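Local coordinates for protein CELL division inhibitor (Pyrococcus furiosus, PDB 1G3R) that probably binds and hydrolyses ATP as a MinD-type P-loop ATPase that takes part in the control of cell division, at residues V140-I145 with L170-R175; P198-I203 with E219-K224; S9-T14 with E144-T149. One frame throughout, in Å; residues are numbered along the deposited sequence.

Interaction 1. Residues V140-I145 with L170-R175. With ACP (phosphomethylphosphonic acid adenylate ester), chain C.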
loop_
_atom_site.group_PDB
_atom_site.type_symbol
_atom_site.label_atom_id
_atom_site.label_comp_id
_atom_site.label_asym_id
_atom_site.label_seq_id
_atom_site.Cartn_x
_atom_site.Cartn_y
_atom_site.Cartn_z
ATOM N N VAL A 140 8.087 -3.078 -0.221
ATOM C CA VAL A 140 7.647 -4.151 0.668
ATOM C C VAL A 140 8.297 -5.447 0.201
ATOM O O VAL A 140 8.258 -5.767 -0.983
ATOM C CB VAL A 140 6.115 -4.337 0.618
ATOM C CG1 VAL A 140 5.698 -5.487 1.517
ATOM C CG2 VAL A 140 5.428 -3.061 1.044
ATOM N N THR A 141 8.883 -6.201 1.123
ATOM C CA THR A 141 9.533 -7.438 0.728
ATOM C C THR A 141 9.594 -8.483 1.831
ATOM O O THR A 141 9.445 -8.166 3.011
ATOM C CB THR A 141 10.963 -7.155 0.244
ATOM O OG1 THR A 141 11.546 -8.363 -0.269
ATOM C CG2 THR A 141 11.813 -6.618 1.397
ATOM N N ASN A 142 9.819 -9.730 1.423
ATOM C CA ASN A 142 9.926 -10.863 2.340
ATOM C C ASN A 142 11.395 -11.236 2.523
ATOM O O ASN A 142 12.232 -10.901 1.687
ATOM C CB ASN A 142 9.179 -12.078 1.784
ATOM C CG ASN A 142 7.716 -11.790 1.497
ATOM O OD1 ASN A 142 6.976 -11.317 2.363
ATOM N ND2 ASN A 142 7.289 -12.087 0.275
ATOM N N PRO A 143 11.726 -11.942 3.618
ATOM C CA PRO A 143 13.108 -12.355 3.891
ATOM C C PRO A 143 13.620 -13.415 2.907
ATOM O O PRO A 143 14.440 -14.262 3.263
ATOM C CB PRO A 143 13.031 -12.889 5.323
ATOM C CG PRO A 143 11.884 -12.123 5.918
ATOM C CD PRO A 143 10.877 -12.176 4.799
ATOM N N GLU A 144 13.118 -13.364 1.675
ATOM C CA GLU A 144 13.514 -14.298 0.623
ATOM C C GLU A 144 14.574 -13.613 -0.215
ATOM O O GLU A 144 14.629 -12.385 -0.273
ATOM C CB GLU A 144 12.321 -14.645 -0.264
ATOM C CG GLU A 144 11.190 -15.350 0.461
ATOM C CD GLU A 144 9.877 -15.265 -0.297
ATOM O OE1 GLU A 144 9.871 -15.559 -1.514
ATOM O OE2 GLU A 144 8.852 -14.908 0.326
ATOM N N ILE A 145 15.407 -14.402 -0.878
ATOM C CA ILE A 145 16.471 -13.830 -1.687
ATOM C C ILE A 145 15.987 -13.336 -3.046
ATOM O O ILE A 145 16.216 -12.179 -3.408
ATOM C CB ILE A 145 17.624 -14.845 -1.884
ATOM C CG1 ILE A 145 18.751 -14.187 -2.685
ATOM C CG2 ILE A 145 17.108 -16.118 -2.555
ATOM C CD1 ILE A 145 19.334 -12.944 -2.011
ATOM N N LEU A 170 10.622 -5.083 5.853
ATOM C CA LEU A 170 10.927 -6.508 5.847
ATOM C C LEU A 170 9.729 -7.182 6.514
ATOM O O LEU A 170 9.645 -7.278 7.746
ATOM C CB LEU A 170 12.209 -6.801 6.632
ATOM C CG LEU A 170 13.232 -7.775 6.031
ATOM C CD1 LEU A 170 13.933 -8.461 7.193
ATOM C CD2 LEU A 170 12.586 -8.821 5.131
ATOM N N ASN A 171 8.800 -7.636 5.682
ATOM C CA ASN A 171 7.582 -8.264 6.153
ATOM C C ASN A 171 7.698 -9.770 6.273
ATOM O O ASN A 171 8.468 -10.399 5.550
ATOM C CB ASN A 171 6.443 -7.942 5.188
ATOM C CG ASN A 171 5.095 -8.396 5.702
ATOM O OD1 ASN A 171 4.203 -8.732 4.925
ATOM N ND2 ASN A 171 4.933 -8.397 7.018
ATOM N N ARG A 172 6.921 -10.341 7.191
ATOM C CA ARG A 172 6.889 -11.783 7.382
ATOM C C ARG A 172 8.097 -12.381 8.096
ATOM O O ARG A 172 8.171 -13.595 8.272
ATOM C CB ARG A 172 6.725 -12.460 6.021
ATOM C CG ARG A 172 5.449 -12.106 5.277
ATOM C CD ARG A 172 4.306 -12.944 5.794
ATOM N NE ARG A 172 3.389 -13.353 4.737
ATOM C CZ ARG A 172 2.595 -14.417 4.817
ATOM N NH1 ARG A 172 2.610 -15.180 5.904
ATOM N NH2 ARG A 172 1.784 -14.720 3.812
ATOM N N TYR A 173 9.043 -11.545 8.505
ATOM C CA TYR A 173 10.230 -12.048 9.188
ATOM C C TYR A 173 9.862 -12.957 10.360
ATOM O O TYR A 173 8.859 -12.739 11.039
ATOM C CB TYR A 173 11.092 -10.897 9.704
ATOM C CG TYR A 173 12.364 -11.372 10.363
ATOM C CD1 TYR A 173 13.350 -12.032 9.622
ATOM C CD2 TYR A 173 12.573 -11.195 11.735
ATOM C CE1 TYR A 173 14.517 -12.506 10.229
ATOM C CE2 TYR A 173 13.736 -11.666 12.356
ATOM C CZ TYR A 173 14.704 -12.321 11.598
ATOM O OH TYR A 173 15.856 -12.789 12.204
ATOM N N GLY A 174 10.689 -13.968 10.603
ATOM C CA GLY A 174 10.421 -14.894 11.685
ATOM C C GLY A 174 9.402 -15.917 11.231
ATOM O O GLY A 174 8.677 -16.495 12.041
ATOM N N ARG A 175 9.348 -16.133 9.921
ATOM C CA ARG A 175 8.419 -17.084 9.324
ATOM C C ARG A 175 9.116 -18.426 9.100
ATOM O O ARG A 175 8.502 -19.489 9.214
ATOM C CB ARG A 175 7.919 -16.530 7.990
ATOM C CG ARG A 175 6.907 -17.398 7.276
ATOM C CD ARG A 175 6.528 -16.770 5.951
ATOM N NE ARG A 175 5.480 -17.514 5.261
ATOM C CZ ARG A 175 5.006 -17.194 4.059
ATOM N NH1 ARG A 175 4.048 -17.928 3.505
ATOM N NH2 ARG A 175 5.493 -16.144 3.405
HETATM P PG ACP C . -0.905 -9.494 -4.149
HETATM O O1G ACP C . 0.342 -9.550 -4.788
HETATM O O2G ACP C . -1.917 -10.260 -4.853
HETATM O O3G ACP C . -1.318 -8.036 -4.292
HETATM P PB ACP C . -0.292 -8.715 -1.321
HETATM O O1B ACP C . 1.089 -8.331 -1.421
HETATM O O2B ACP C . -1.139 -7.512 -1.208
HETATM C C3B ACP C . -0.876 -9.714 -2.554
HETATM P PA ACP C . -1.429 -9.353 1.189
HETATM O O1A ACP C . -2.805 -9.544 0.910
HETATM O O2A ACP C . -1.136 -8.118 1.883
HETATM O O3A ACP C . -0.511 -9.490 -0.003
HETATM O "O5'" ACP C . -1.046 -10.486 2.092
HETATM C "C5'" ACP C . -1.198 -11.908 1.770
HETATM C "C4'" ACP C . -1.709 -12.658 2.944
HETATM O "O4'" ACP C . -0.677 -12.819 3.961
HETATM C "C3'" ACP C . -2.847 -11.996 3.671
HETATM O "O3'" ACP C . -3.882 -12.933 3.974
HETATM C "C2'" ACP C . -2.278 -11.439 4.933
HETATM O "O2'" ACP C . -3.162 -11.393 6.042
HETATM C "C1'" ACP C . -1.119 -12.294 5.236
HETATM N N9 ACP C . 0.059 -11.566 5.779
HETATM C C8 ACP C . 0.795 -10.474 5.304
HETATM N N7 ACP C . 1.784 -10.094 6.058
HETATM C C5 ACP C . 1.734 -10.976 7.121
HETATM C C6 ACP C . 2.531 -11.116 8.299
HETATM N N6 ACP C . 3.548 -10.285 8.514
HETATM N N1 ACP C . 2.214 -12.136 9.201
HETATM C C2 ACP C . 1.169 -12.977 8.959
HETATM N N3 ACP C . 0.364 -12.912 7.866
HETATM C C4 ACP C . 0.694 -11.890 6.982
#

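Interaction 2. Residues P198-I203 with E219-K224. With ACP (phosphomethylphosphonic acid adenylate ester), chain C.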
loop_
_atom_site.group_PDB
_atom_site.type_symbol
_atom_site.label_atom_id
_atom_site.label_comp_id
_atom_site.label_asym_id
_atom_site.label_seq_id
_atom_site.Cartn_x
_atom_site.Cartn_y
_atom_site.Cartn_z
ATOM N N PRO A 198 6.775 -8.748 11.687
ATOM C CA PRO A 198 6.847 -10.181 11.991
ATOM C C PRO A 198 5.723 -11.009 11.394
ATOM O O PRO A 198 4.676 -10.488 11.021
ATOM C CB PRO A 198 6.811 -10.204 13.513
ATOM C CG PRO A 198 5.906 -9.055 13.822
ATOM C CD PRO A 198 6.448 -7.982 12.904
ATOM N N GLU A 199 5.959 -12.307 11.292
ATOM C CA GLU A 199 4.952 -13.223 10.781
ATOM C C GLU A 199 4.016 -13.397 11.973
ATOM O O GLU A 199 4.309 -14.156 12.895
ATOM C CB GLU A 199 5.603 -14.555 10.410
ATOM C CG GLU A 199 4.639 -15.664 10.010
ATOM C CD GLU A 199 3.945 -15.387 8.697
ATOM O OE1 GLU A 199 4.568 -14.740 7.828
ATOM O OE2 GLU A 199 2.786 -15.829 8.528
ATOM N N ASP A 200 2.905 -12.669 11.966
ATOM C CA ASP A 200 1.954 -12.734 13.068
ATOM C C ASP A 200 0.552 -13.107 12.591
ATOM O O ASP A 200 -0.053 -12.379 11.807
ATOM C CB ASP A 200 1.918 -11.380 13.780
ATOM C CG ASP A 200 1.169 -11.428 15.090
ATOM O OD1 ASP A 200 0.320 -12.327 15.264
ATOM O OD2 ASP A 200 1.422 -10.552 15.941
ATOM N N PRO A 201 0.020 -14.253 13.056
ATOM C CA PRO A 201 -1.318 -14.721 12.679
ATOM C C PRO A 201 -2.374 -13.629 12.872
ATOM O O PRO A 201 -3.398 -13.612 12.181
ATOM C CB PRO A 201 -1.544 -15.903 13.614
ATOM C CG PRO A 201 -0.182 -16.455 13.774
ATOM C CD PRO A 201 0.665 -15.213 13.970
ATOM N N ALA A 202 -2.115 -12.724 13.815
ATOM C CA ALA A 202 -3.022 -11.615 14.103
ATOM C C ALA A 202 -3.240 -10.743 12.871
ATOM O O ALA A 202 -4.326 -10.198 12.666
ATOM C CB ALA A 202 -2.466 -10.769 15.239
ATOM N N ILE A 203 -2.201 -10.602 12.059
ATOM C CA ILE A 203 -2.300 -9.801 10.848
ATOM C C ILE A 203 -3.275 -10.454 9.878
ATOM O O ILE A 203 -4.031 -9.761 9.192
ATOM C CB ILE A 203 -0.918 -9.628 10.191
ATOM C CG1 ILE A 203 -0.076 -8.693 11.054
ATOM C CG2 ILE A 203 -1.057 -9.076 8.793
ATOM C CD1 ILE A 203 1.266 -8.363 10.483
ATOM N N GLU A 219 -2.552 -4.924 20.910
ATOM C CA GLU A 219 -1.395 -5.388 21.679
ATOM C C GLU A 219 -0.493 -6.392 20.961
ATOM O O GLU A 219 0.638 -6.632 21.394
ATOM C CB GLU A 219 -1.854 -5.998 23.012
ATOM C CG GLU A 219 -2.616 -5.043 23.949
ATOM C CD GLU A 219 -1.848 -3.768 24.245
ATOM O OE1 GLU A 219 -0.603 -3.845 24.385
ATOM O OE2 GLU A 219 -2.493 -2.694 24.351
ATOM N N SER A 220 -0.994 -6.974 19.874
ATOM C CA SER A 220 -0.243 -7.970 19.110
ATOM C C SER A 220 1.079 -7.414 18.611
ATOM O O SER A 220 1.244 -6.197 18.504
ATOM C CB SER A 220 -1.061 -8.435 17.912
ATOM O OG SER A 220 -1.143 -7.410 16.945
ATOM N N LYS A 221 2.019 -8.303 18.299
ATOM C CA LYS A 221 3.319 -7.870 17.809
ATOM C C LYS A 221 3.181 -7.117 16.494
ATOM O O LYS A 221 3.738 -6.028 16.340
ATOM C CB LYS A 221 4.267 -9.061 17.622
ATOM C CG LYS A 221 4.689 -9.742 18.924
ATOM C CD LYS A 221 5.906 -10.624 18.703
ATOM C CE LYS A 221 6.332 -11.344 19.983
ATOM N NZ LYS A 221 5.481 -12.537 20.296
ATOM N N GLY A 222 2.440 -7.689 15.550
ATOM C CA GLY A 222 2.251 -7.027 14.271
ATOM C C GLY A 222 1.667 -5.633 14.433
ATOM O O GLY A 222 2.064 -4.689 13.749
ATOM N N ALA A 223 0.720 -5.494 15.349
ATOM C CA ALA A 223 0.089 -4.206 15.583
ATOM C C ALA A 223 1.118 -3.146 15.966
ATOM O O ALA A 223 1.159 -2.064 15.374
ATOM C CB ALA A 223 -0.960 -4.335 16.671
ATOM N N LYS A 224 1.944 -3.466 16.960
ATOM C CA LYS A 224 2.973 -2.553 17.447
ATOM C C LYS A 224 3.990 -2.218 16.358
ATOM O O LYS A 224 4.402 -1.063 16.207
ATOM C CB LYS A 224 3.684 -3.166 18.658
ATOM C CG LYS A 224 2.798 -3.309 19.895
ATOM C CD LYS A 224 3.470 -4.163 20.981
ATOM C CE LYS A 224 2.567 -4.327 22.214
ATOM N NZ LYS A 224 3.093 -5.298 23.236
HETATM P PG ACP C . -0.905 -9.494 -4.149
HETATM O O1G ACP C . 0.342 -9.550 -4.788
HETATM O O2G ACP C . -1.917 -10.260 -4.853
HETATM O O3G ACP C . -1.318 -8.036 -4.292
HETATM P PB ACP C . -0.292 -8.715 -1.321
HETATM O O1B ACP C . 1.089 -8.331 -1.421
HETATM O O2B ACP C . -1.139 -7.512 -1.208
HETATM C C3B ACP C . -0.876 -9.714 -2.554
HETATM P PA ACP C . -1.429 -9.353 1.189
HETATM O O1A ACP C . -2.805 -9.544 0.910
HETATM O O2A ACP C . -1.136 -8.118 1.883
HETATM O O3A ACP C . -0.511 -9.490 -0.003
HETATM O "O5'" ACP C . -1.046 -10.486 2.092
HETATM C "C5'" ACP C . -1.198 -11.908 1.770
HETATM C "C4'" ACP C . -1.709 -12.658 2.944
HETATM O "O4'" ACP C . -0.677 -12.819 3.961
HETATM C "C3'" ACP C . -2.847 -11.996 3.671
HETATM O "O3'" ACP C . -3.882 -12.933 3.974
HETATM C "C2'" ACP C . -2.278 -11.439 4.933
HETATM O "O2'" ACP C . -3.162 -11.393 6.042
HETATM C "C1'" ACP C . -1.119 -12.294 5.236
HETATM N N9 ACP C . 0.059 -11.566 5.779
HETATM C C8 ACP C . 0.795 -10.474 5.304
HETATM N N7 ACP C . 1.784 -10.094 6.058
HETATM C C5 ACP C . 1.734 -10.976 7.121
HETATM C C6 ACP C . 2.531 -11.116 8.299
HETATM N N6 ACP C . 3.548 -10.285 8.514
HETATM N N1 ACP C . 2.214 -12.136 9.201
HETATM C C2 ACP C . 1.169 -12.977 8.959
HETATM N N3 ACP C . 0.364 -12.912 7.866
HETATM C C4 ACP C . 0.694 -11.890 6.982
HETATM O O HOH W 1 1.834 -10.880 18.466
#

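Interaction 3. Residues S9-T14 with E144-T149. With ACP (phosphomethylphosphonic acid adenylate ester), chain C.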
loop_
_atom_site.group_PDB
_atom_site.type_symbol
_atom_site.label_atom_id
_atom_site.label_comp_id
_atom_site.label_asym_id
_atom_site.label_seq_id
_atom_site.Cartn_x
_atom_site.Cartn_y
_atom_site.Cartn_z
ATOM N N SER A 9 6.122 -3.730 -4.412
ATOM C CA SER A 9 6.994 -4.880 -4.213
ATOM C C SER A 9 7.285 -5.525 -5.565
ATOM O O SER A 9 6.461 -5.473 -6.485
ATOM C CB SER A 9 6.346 -5.898 -3.277
ATOM O OG SER A 9 7.156 -7.056 -3.156
ATOM N N GLY A 10 8.459 -6.137 -5.681
ATOM C CA GLY A 10 8.835 -6.760 -6.933
ATOM C C GLY A 10 8.304 -8.161 -7.187
ATOM O O GLY A 10 8.265 -8.604 -8.339
ATOM N N LYS A 11 7.882 -8.864 -6.141
ATOM C CA LYS A 11 7.397 -10.227 -6.331
ATOM C C LYS A 11 5.889 -10.433 -6.209
ATOM O O LYS A 11 5.221 -10.752 -7.195
ATOM C CB LYS A 11 8.114 -11.173 -5.363
ATOM C CG LYS A 11 7.778 -12.643 -5.578
ATOM C CD LYS A 11 8.623 -13.549 -4.688
ATOM C CE LYS A 11 10.111 -13.335 -4.936
ATOM N NZ LYS A 11 10.458 -13.447 -6.381
ATOM N N GLY A 12 5.364 -10.263 -4.999
ATOM C CA GLY A 12 3.944 -10.462 -4.766
ATOM C C GLY A 12 3.779 -11.418 -3.597
ATOM O O GLY A 12 4.722 -12.144 -3.257
ATOM N N GLY A 13 2.598 -11.428 -2.980
ATOM C CA GLY A 13 2.369 -12.301 -1.837
ATOM C C GLY A 13 3.229 -11.826 -0.683
ATOM O O GLY A 13 3.398 -12.508 0.334
ATOM N N THR A 14 3.767 -10.627 -0.862
ATOM C CA THR A 14 4.639 -9.993 0.110
ATOM C C THR A 14 3.879 -9.245 1.211
ATOM O O THR A 14 4.408 -9.050 2.310
ATOM C CB THR A 14 5.599 -9.014 -0.607
ATOM O OG1 THR A 14 4.841 -8.141 -1.458
ATOM C CG2 THR A 14 6.614 -9.779 -1.460
ATOM N N GLU A 144 13.118 -13.364 1.675
ATOM C CA GLU A 144 13.514 -14.298 0.623
ATOM C C GLU A 144 14.574 -13.613 -0.215
ATOM O O GLU A 144 14.629 -12.385 -0.273
ATOM C CB GLU A 144 12.321 -14.645 -0.264
ATOM C CG GLU A 144 11.190 -15.350 0.461
ATOM C CD GLU A 144 9.877 -15.265 -0.297
ATOM O OE1 GLU A 144 9.871 -15.559 -1.514
ATOM O OE2 GLU A 144 8.852 -14.908 0.326
ATOM N N ILE A 145 15.407 -14.402 -0.878
ATOM C CA ILE A 145 16.471 -13.830 -1.687
ATOM C C ILE A 145 15.987 -13.336 -3.046
ATOM O O ILE A 145 16.216 -12.179 -3.408
ATOM C CB ILE A 145 17.624 -14.845 -1.884
ATOM C CG1 ILE A 145 18.751 -14.187 -2.685
ATOM C CG2 ILE A 145 17.108 -16.118 -2.555
ATOM C CD1 ILE A 145 19.334 -12.944 -2.011
ATOM N N SER A 146 15.322 -14.207 -3.797
ATOM C CA SER A 146 14.819 -13.828 -5.106
ATOM C C SER A 146 13.891 -12.641 -4.928
ATOM O O SER A 146 13.749 -11.809 -5.821
ATOM C CB SER A 146 14.054 -14.986 -5.743
ATOM O OG SER A 146 12.898 -15.297 -4.988
ATOM N N CYS A 147 13.264 -12.564 -3.759
ATOM C CA CYS A 147 12.346 -11.475 -3.466
ATOM C C CYS A 147 13.093 -10.173 -3.207
ATOM O O CYS A 147 12.836 -9.159 -3.855
ATOM C CB CYS A 147 11.487 -11.822 -2.253
ATOM S SG CYS A 147 10.266 -10.561 -1.869
ATOM N N LEU A 148 14.018 -10.204 -2.255
ATOM C CA LEU A 148 14.799 -9.022 -1.919
ATOM C C LEU A 148 15.469 -8.415 -3.145
ATOM O O LEU A 148 15.632 -7.197 -3.237
ATOM C CB LEU A 148 15.857 -9.379 -0.880
ATOM C CG LEU A 148 15.287 -9.690 0.501
ATOM C CD1 LEU A 148 16.376 -10.217 1.411
ATOM C CD2 LEU A 148 14.671 -8.427 1.077
ATOM N N THR A 149 15.850 -9.269 -4.089
ATOM C CA THR A 149 16.512 -8.810 -5.306
ATOM C C THR A 149 15.572 -8.040 -6.234
ATOM O O THR A 149 15.798 -6.864 -6.515
ATOM C CB THR A 149 17.130 -9.997 -6.085
ATOM O OG1 THR A 149 16.094 -10.900 -6.490
ATOM C CG2 THR A 149 18.134 -10.742 -5.209
HETATM P PG ACP C . -0.905 -9.494 -4.149
HETATM O O1G ACP C . 0.342 -9.550 -4.788
HETATM O O2G ACP C . -1.917 -10.260 -4.853
HETATM O O3G ACP C . -1.318 -8.036 -4.292
HETATM P PB ACP C . -0.292 -8.715 -1.321
HETATM O O1B ACP C . 1.089 -8.331 -1.421
HETATM O O2B ACP C . -1.139 -7.512 -1.208
HETATM C C3B ACP C . -0.876 -9.714 -2.554
HETATM P PA ACP C . -1.429 -9.353 1.189
HETATM O O1A ACP C . -2.805 -9.544 0.910
HETATM O O2A ACP C . -1.136 -8.118 1.883
HETATM O O3A ACP C . -0.511 -9.490 -0.003
HETATM O "O5'" ACP C . -1.046 -10.486 2.092
HETATM C "C5'" ACP C . -1.198 -11.908 1.770
HETATM C "C4'" ACP C . -1.709 -12.658 2.944
HETATM O "O4'" ACP C . -0.677 -12.819 3.961
HETATM C "C3'" ACP C . -2.847 -11.996 3.671
HETATM O "O3'" ACP C . -3.882 -12.933 3.974
HETATM C "C2'" ACP C . -2.278 -11.439 4.933
HETATM O "O2'" ACP C . -3.162 -11.393 6.042
HETATM C "C1'" ACP C . -1.119 -12.294 5.236
HETATM N N9 ACP C . 0.059 -11.566 5.779
HETATM C C8 ACP C . 0.795 -10.474 5.304
HETATM N N7 ACP C . 1.784 -10.094 6.058
HETATM C C5 ACP C . 1.734 -10.976 7.121
HETATM C C6 ACP C . 2.531 -11.116 8.299
HETATM N N6 ACP C . 3.548 -10.285 8.514
HETATM N N1 ACP C . 2.214 -12.136 9.201
HETATM C C2 ACP C . 1.169 -12.977 8.959
HETATM N N3 ACP C . 0.364 -12.912 7.866
HETATM C C4 ACP C . 0.694 -11.890 6.982
#

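Interaction 1. Residues V140-I145 with L170-R175
T141 and L170 sit opposite each other on the adjacent parallel strands 136-141 and 164-173, close to the nucleotide. The backbone bond between the strands runs from N171 N to T141 O, 2.8 Å long. It is continued by a C-H...O contact, N142 CA lying 3.6 Å from N171 O, after the first strand has ended.

Apolar packing centres on P143, whose compact ring and lack of an N-H suit it to the turn after the strand. The P143 ring and the L170 side chain cross at a slant, with P143 CG 3.5 Å from L170 CD2. On the Y173 side the same CG comes at the edge of the phenol ring, in its plane, 4.0 Å from Y173 CD1.

Of the polar side chains, N171 and R172 meet the ligand. N142 lies alongside R172 and points the same way, with N142 OD1 3.4 Å from R172 CG and their amide and guanidinium planes 77° apart. Bends at chi2 (-82°) and chi3 swing the R172 guanidinium against the adenine, so that ACP C4 lies 3.7 Å above its plane, toward the rim. Over the opposite face is the R175 guanidinium, with R175 NH2 3.6 Å above the R172 plane, and R172 NH1 forms a salt bridge with E199. The N171 amide faces the N6 and N7 edge of the base; N171 is a residue of the ADP site.

Chemically, a flat cation is held against a flat, electron-rich base, and the E199 carboxylate probably offsets the charge that two guanidinium groups lying face to face bring together.

Interaction 2. Residues P198-I203 with E219-K224
G222 and D200 meet where two helix N-termini come together, each with its own N-cap: D200 precedes helix 201-209 and S220 precedes helix 221-235. The carboxylate of D200 serves both helices. Its CG stands anti to the backbone N (chi1 -169°), which carries the carboxylate toward the second helix. OD1 caps its own helix by accepting from A202 N at 2.9 Å, the donor standing well above the carboxylate plane. OD2 accepts from G222 N at 3.1 Å in a nearly straight bond (170°), meeting that N-H on its anti side, 22° out of the plane. An aspartate suits the place because its two oxygens can accept from two different helix starts, where the N-H groups and the helix dipoles would be expected to stabilise the negative charge.

G222 has no side chain, and the backbone of its helix can therefore come close: I203 CD1 packs 4.1 Å from G222 CA. P198, at the end of strand 193-198, lays its ring across the K221 side chain, touching it with CG, while the small A202 and S220 meet through their CB atoms at 3.8 Å. S220 OG in turn caps its own helix by accepting from A223 N, and is also hydrogen-bonded to K217 O.

The other side of the segment 198-203 reads the base. P198 O accepts from ACP N6 at 2.8 Å, and D200 N gives its hydrogen to ACP N1 at 2.9 Å, a donor-acceptor pair that matches the Watson-Crick edge of adenine. Beside the G222 bond, a single water bridges the helix starts, donating to D200 OD2 and accepting from K221 N, each at 2.6 Å.

Interaction 3. Residues S9-T14 with E144-T149
K11 and C147 form the middle of a loop-on-helix contact, in which the phosphate-binding loop after strand 3-8 leans on the first turn of helix 145-161. The segments are 130 residues apart in sequence, yet the fold brings them together, with loop 9-14 on the ligand side.

K11 does most of the touching. With CG anti to the backbone N (chi1 -174°) it reaches out to the helix, then bends at chi3 and chi4, which lays its methylenes over C147: K11 CE is 3.4 Å from C147 CB. The bend also brings the ammonium group to the S146 hydroxyl, where K11 NZ gives a weak hydrogen bond to S146 OG at 3.4 Å. Its stronger partner is D150, a turn further along, in a salt bridge. E144 crosses the lysine at about a right angle, with E144 OE1 4.0 Å from K11 CD; this OE1 remains 5.3 Å from K11 NZ, where it would probably add to the negative field around the ammonium.

T14 supplies the second, apolar touch. Its methyl CG2 rests 3.8 Å from C147 SG, and a cysteine suits the spot as a small, polarisable group between the lysine chain and this methyl. G12 and G13 take positive phi, and G13 N turns to the ligand with a weak bond to ACP O1G at 3.4 Å. At G10, the backbone N is hydrogen-bonded to T151 OG1, a further tie to the same helix.

The sequence and shape are those of the deviant Walker A P-loop of MinD-type ATPases, in which K11 would be the signature lysine; in dimers of relatives this lysine reaches the nucleotide of the partner subunit, whereas in this single chain it is held by helix 145-161.

How the interactions relate
All three contacts border one bound nucleotide analogue. Interactions 1 and 3 are closely joined, with centres about 8 Å apart: they share E144 and I145, and S9 OG lies 2.8 Å from V140 O, where the phosphate loop meets the neighbouring strand 136-141 of the sheet. Interactions 1 and 2 have centres about 14 Å apart; on the base side the salt bridge of R172 with E199, NH1 to OE2 2.7 Å, joins them, and Y173 O is 2.9 Å from E199 N. Interactions 2 and 3 do not touch, their centres being about 21 Å apart; ACP spans them, its adenine at 198-203 and its gamma phosphate at 9-14.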